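Local coordinates for cellulosomal scaffoldin adaptor protein B (Acetivibrio cellulolyticus, PDB 4U3S) that supplies the third type II cohesin domain of an adaptor scaffoldin, a module that probably binds a dockerin partner during cellulosome assembly, at residues V45-N50 / G54-N59; L89-S94 / A114-K119. All coordinates share one frame; numbering follows the deposited sequence.

Contact 1 (V45-N50 / G54-N59); sequences VLQAVN and GVAYTN
Tyr57 carries CG beside its own backbone N (chi1 -83°), and this lays its ring along the backbone of Ala48, Val49 and Asn50. CE1 of Tyr57 comes within 3.4 Å of Val49 C. The amide N of Val49 lies over one ring face, offset toward the rim. Ala48 adds its methyl, with CB 3.7 Å from CD2 of Tyr57. Val49 turns CG1 beside its backbone N (chi1 -56°). The bond from CA to CB of Val49 points away from the loop, yet CG1 lies 3.8 Å from Ala56 CA.

Backbone bonds frame this packing. Tyr57 N donates to Ala48 O over 2.9 Å, and Asn50 N donates to Val55 O over 2.8 Å. Both are nearly straight. They flank Val49 and Ala56, the non-hydrogen-bonded pair of a single beta bridge. The bridge stands alone; the touching parts of the two segments run 108° apart. Gly54 N closes the turn with a more bent bond of 2.8 Å to Asn50 O, and Gly54 itself has positive phi. Asn50 OD1 accepts from the amides of Lys52 and Thr53 within the turn; the Lys52 bond makes an Asx turn. One water donates to both Ala48 O and Tyr57 O, so two donors grip the Ala48 carbonyl.

The contact folds a loop back over the end of strand 46-49. That strand pairs antiparallel with strand 111-120. The Tyr57 side chain reaches Val116 on strand 111-120 and Leu89 on strand 88-95, and its ring meets that of His82.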
# COMPACT_ATOMS: atom_id res chain seq x y z
N VAL A 45 11.16 -0.00 -24.04
CA VAL A 45 12.48 -0.65 -24.19
C VAL A 45 12.54 -1.98 -23.45
O VAL A 45 13.11 -2.95 -23.97
CB VAL A 45 13.60 0.28 -23.68
CG1 VAL A 45 14.96 -0.35 -23.90
CG2 VAL A 45 13.53 1.63 -24.39
N LEU A 46 11.93 -2.05 -22.26
CA LEU A 46 12.00 -3.24 -21.44
C LEU A 46 10.60 -3.68 -21.03
O LEU A 46 9.77 -2.84 -20.69
CB LEU A 46 12.85 -2.99 -20.19
CG LEU A 46 14.30 -2.56 -20.36
CD1 LEU A 46 14.95 -2.34 -19.01
CD2 LEU A 46 15.10 -3.56 -21.19
N GLN A 47 10.35 -4.98 -21.09
CA GLN A 47 9.10 -5.56 -20.61
C GLN A 47 9.39 -6.29 -19.31
O GLN A 47 10.23 -7.21 -19.27
CB GLN A 47 8.58 -6.57 -21.64
CG GLN A 47 7.34 -7.30 -21.22
CD GLN A 47 6.94 -8.35 -22.22
OE1 GLN A 47 7.80 -9.02 -22.81
NE2 GLN A 47 5.65 -8.46 -22.48
N ALA A 48 8.67 -5.91 -18.25
CA ALA A 48 8.80 -6.59 -16.98
C ALA A 48 8.24 -8.01 -17.08
O ALA A 48 7.13 -8.19 -17.59
CB ALA A 48 8.07 -5.81 -15.89
N VAL A 49 9.00 -9.00 -16.61
CA VAL A 49 8.63 -10.42 -16.66
C VAL A 49 9.12 -11.13 -15.41
O VAL A 49 10.00 -10.61 -14.69
CB VAL A 49 9.21 -11.18 -17.87
CG1 VAL A 49 8.83 -10.51 -19.17
CG2 VAL A 49 10.74 -11.29 -17.77
N ASN A 50 8.55 -12.29 -15.12
CA ASN A 50 9.07 -13.11 -14.04
C ASN A 50 10.44 -13.60 -14.46
O ASN A 50 10.57 -14.14 -15.55
CB ASN A 50 8.11 -14.27 -13.75
CG ASN A 50 8.63 -15.19 -12.68
OD1 ASN A 50 9.64 -15.83 -12.84
ND2 ASN A 50 7.91 -15.26 -11.57
N GLY A 54 9.87 -16.21 -17.31
CA GLY A 54 9.66 -15.31 -18.45
C GLY A 54 8.21 -14.86 -18.67
O GLY A 54 7.94 -14.18 -19.64
N VAL A 55 7.27 -15.28 -17.81
CA VAL A 55 5.86 -14.88 -17.93
C VAL A 55 5.77 -13.36 -17.67
O VAL A 55 6.25 -12.86 -16.65
CB VAL A 55 4.94 -15.65 -16.95
CG1 VAL A 55 3.51 -15.09 -16.99
CG2 VAL A 55 4.89 -17.13 -17.26
N ALA A 56 5.19 -12.64 -18.63
CA ALA A 56 5.10 -11.18 -18.53
C ALA A 56 4.32 -10.77 -17.30
O ALA A 56 3.32 -11.39 -16.96
CB ALA A 56 4.46 -10.59 -19.76
N TYR A 57 4.78 -9.70 -16.66
CA TYR A 57 4.08 -9.13 -15.55
C TYR A 57 2.79 -8.49 -16.00
O TYR A 57 2.77 -7.76 -17.01
CB TYR A 57 4.88 -8.01 -14.87
CG TYR A 57 5.92 -8.46 -13.85
CD1 TYR A 57 6.30 -9.79 -13.72
CD2 TYR A 57 6.51 -7.53 -13.01
CE1 TYR A 57 7.21 -10.18 -12.78
CE2 TYR A 57 7.47 -7.90 -12.08
CZ TYR A 57 7.82 -9.22 -11.98
OH TYR A 57 8.76 -9.59 -11.05
N THR A 58 1.75 -8.70 -15.21
CA THR A 58 0.54 -7.88 -15.24
C THR A 58 0.71 -6.91 -14.09
O THR A 58 1.71 -6.96 -13.36
CB THR A 58 -0.74 -8.70 -15.01
OG1 THR A 58 -0.76 -9.20 -13.66
CG2 THR A 58 -0.85 -9.84 -15.98
N ASN A 59 -0.26 -6.03 -13.86
CA ASN A 59 -0.12 -5.07 -12.77
C ASN A 59 -0.24 -5.70 -11.38
O ASN A 59 -0.13 -4.99 -10.37
CB ASN A 59 -1.13 -3.93 -12.96
CG ASN A 59 -0.71 -2.95 -14.03
OD1 ASN A 59 0.47 -2.86 -14.37
ND2 ASN A 59 -1.67 -2.20 -14.56
O HOH W 1 4.97 -6.62 -18.41

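Contact 2 (L89-S94 / A114-K119); sequences LNLSRS and AVVGFK
Leu91 and Val116 meet in the core of the cohesin beta sandwich, where the two sheets pack face to face. Strand 88-95 belongs to one sheet and strand 111-120 to the other. Their short segments run roughly antiparallel, at 154°, with axes 9.2 Å apart. That spacing is far too wide for backbone pairing, so these two strands meet through side chains.

The tight part is a single methyl pair. CD1 of Leu91 presses to 3.5 Å from CG1 of Val116, slightly inside the usual van der Waals distance. The two side chains approach at a slant. Leu91 sets CG beside its backbone N (chi1 -43°), and Val116 places CG1 in the same way (chi1 -54°), which brings the two branches together between the sheets. CD2 of Leu91 is a looser neighbour, 4.2 Å from the same CG1 of Val116.

The packing is slacker toward Leu89. Its CD1 stays 4.4 Å from CG2 of Val116. All four touching residues are buried. Ile39 packs on Leu91, and Ala22 on Val116 and Phe118.

The outer side of strand 88-95 differs in character. Asn90, Ser92 and Ser94 lie against another protein chain of the assembly. This is consistent with the partner-binding face of a cohesin. Asn90 is also held by Gln36 and Asn38, and Ser92 OG bonds to Tyr35 O. On strand 111-120, the bond from CA to CB of Val115 points away from strand 88-95, and the residue is partly exposed.

Beyond Val116, Leu89 and Phe118 approach from opposite directions, and Leu89 CD1 meets the ring obliquely, 4.0 Å from Phe118 CZ.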
# COMPACT_ATOMS: atom_id res chain seq x y z
N LEU A 89 6.99 -0.35 -11.49
CA LEU A 89 6.76 -1.50 -10.61
C LEU A 89 6.79 -1.04 -9.16
O LEU A 89 7.58 -0.16 -8.77
CB LEU A 89 7.83 -2.57 -10.79
CG LEU A 89 8.10 -3.03 -12.21
CD1 LEU A 89 9.17 -4.11 -12.21
CD2 LEU A 89 6.80 -3.49 -12.88
N ASN A 90 5.89 -1.64 -8.37
CA ASN A 90 5.92 -1.46 -6.95
C ASN A 90 5.81 -2.81 -6.27
O ASN A 90 4.82 -3.53 -6.45
CB ASN A 90 4.81 -0.53 -6.52
CG ASN A 90 5.02 -0.05 -5.12
OD1 ASN A 90 4.73 -0.75 -4.17
ND2 ASN A 90 5.55 1.15 -4.99
N LEU A 91 6.85 -3.15 -5.52
CA LEU A 91 7.06 -4.49 -4.98
C LEU A 91 7.21 -4.37 -3.48
O LEU A 91 7.82 -3.44 -3.00
CB LEU A 91 8.40 -5.02 -5.52
CG LEU A 91 8.75 -4.83 -6.99
CD1 LEU A 91 10.20 -5.16 -7.23
CD2 LEU A 91 7.87 -5.80 -7.73
N SER A 92 6.67 -5.31 -2.72
CA SER A 92 6.85 -5.31 -1.29
C SER A 92 6.85 -6.74 -0.74
O SER A 92 6.15 -7.61 -1.28
CB SER A 92 5.71 -4.54 -0.64
OG SER A 92 5.96 -4.51 0.77
N ARG A 93 7.64 -6.96 0.31
CA ARG A 93 7.58 -8.23 1.05
C ARG A 93 7.98 -7.95 2.49
O ARG A 93 8.83 -7.08 2.74
CB ARG A 93 8.52 -9.25 0.43
CG ARG A 93 8.40 -10.66 0.97
CD ARG A 93 9.26 -11.63 0.15
NE ARG A 93 9.20 -12.95 0.77
CZ ARG A 93 8.39 -13.95 0.40
NH1 ARG A 93 7.59 -13.82 -0.64
NH2 ARG A 93 8.38 -15.08 1.09
N SER A 94 7.37 -8.67 3.43
CA SER A 94 7.59 -8.39 4.84
C SER A 94 7.13 -9.56 5.69
O SER A 94 6.38 -10.39 5.25
CB SER A 94 6.82 -7.13 5.26
OG SER A 94 5.40 -7.30 5.06
N ALA A 114 14.58 -9.39 -3.52
CA ALA A 114 13.64 -9.55 -4.61
C ALA A 114 14.38 -9.67 -5.92
O ALA A 114 15.49 -9.15 -6.08
CB ALA A 114 12.71 -8.36 -4.68
N VAL A 115 13.73 -10.34 -6.87
CA VAL A 115 14.24 -10.41 -8.23
C VAL A 115 13.08 -10.10 -9.19
O VAL A 115 11.96 -10.58 -9.02
CB VAL A 115 14.88 -11.77 -8.59
CG1 VAL A 115 15.69 -11.66 -9.87
CG2 VAL A 115 15.80 -12.27 -7.48
N VAL A 116 13.36 -9.26 -10.17
CA VAL A 116 12.43 -8.96 -11.25
C VAL A 116 13.15 -9.17 -12.56
O VAL A 116 14.36 -9.06 -12.66
CB VAL A 116 11.77 -7.55 -11.14
CG1 VAL A 116 11.13 -7.38 -9.76
CG2 VAL A 116 12.76 -6.43 -11.33
N GLY A 117 12.41 -9.54 -13.59
CA GLY A 117 12.98 -9.82 -14.89
C GLY A 117 12.64 -8.69 -15.84
O GLY A 117 11.58 -8.08 -15.74
N PHE A 118 13.55 -8.38 -16.76
CA PHE A 118 13.28 -7.43 -17.84
C PHE A 118 13.69 -8.03 -19.19
O PHE A 118 14.87 -8.36 -19.40
CB PHE A 118 14.02 -6.12 -17.61
CG PHE A 118 13.49 -5.31 -16.46
CD1 PHE A 118 12.26 -4.66 -16.56
CD2 PHE A 118 14.21 -5.18 -15.28
CE1 PHE A 118 11.77 -3.90 -15.50
CE2 PHE A 118 13.71 -4.44 -14.23
CZ PHE A 118 12.50 -3.77 -14.35
N LYS A 119 12.74 -8.17 -20.10
CA LYS A 119 13.03 -8.65 -21.44
C LYS A 119 13.19 -7.45 -22.34
O LYS A 119 12.37 -6.54 -22.33
CB LYS A 119 11.92 -9.56 -21.95
CG LYS A 119 12.18 -10.03 -23.36
CD LYS A 119 10.98 -10.69 -23.98
CE LYS A 119 10.83 -12.12 -23.51
NZ LYS A 119 9.89 -12.83 -24.41

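From the N terminus, the chain passes strands 4-9, 19-27 and 32-40 before reaching contact 1. Contact 1 closes a short turn, with three residues between its segments. It is complete before contact 2 opens at strand 88-95. Contact 2 closes a longer loop that includes helix 98-104. The two are in series; neither nests in nor crosses the other. They meet through neighbouring strands of one sheet: Gln47 O probably accepts from Lys119 N, and Val49 N probably donates to Gly117 O. Contact 1 thus joins the loop 54-59 to the edge of this sheet, while contact 2 ties the same sheet to the opposite one.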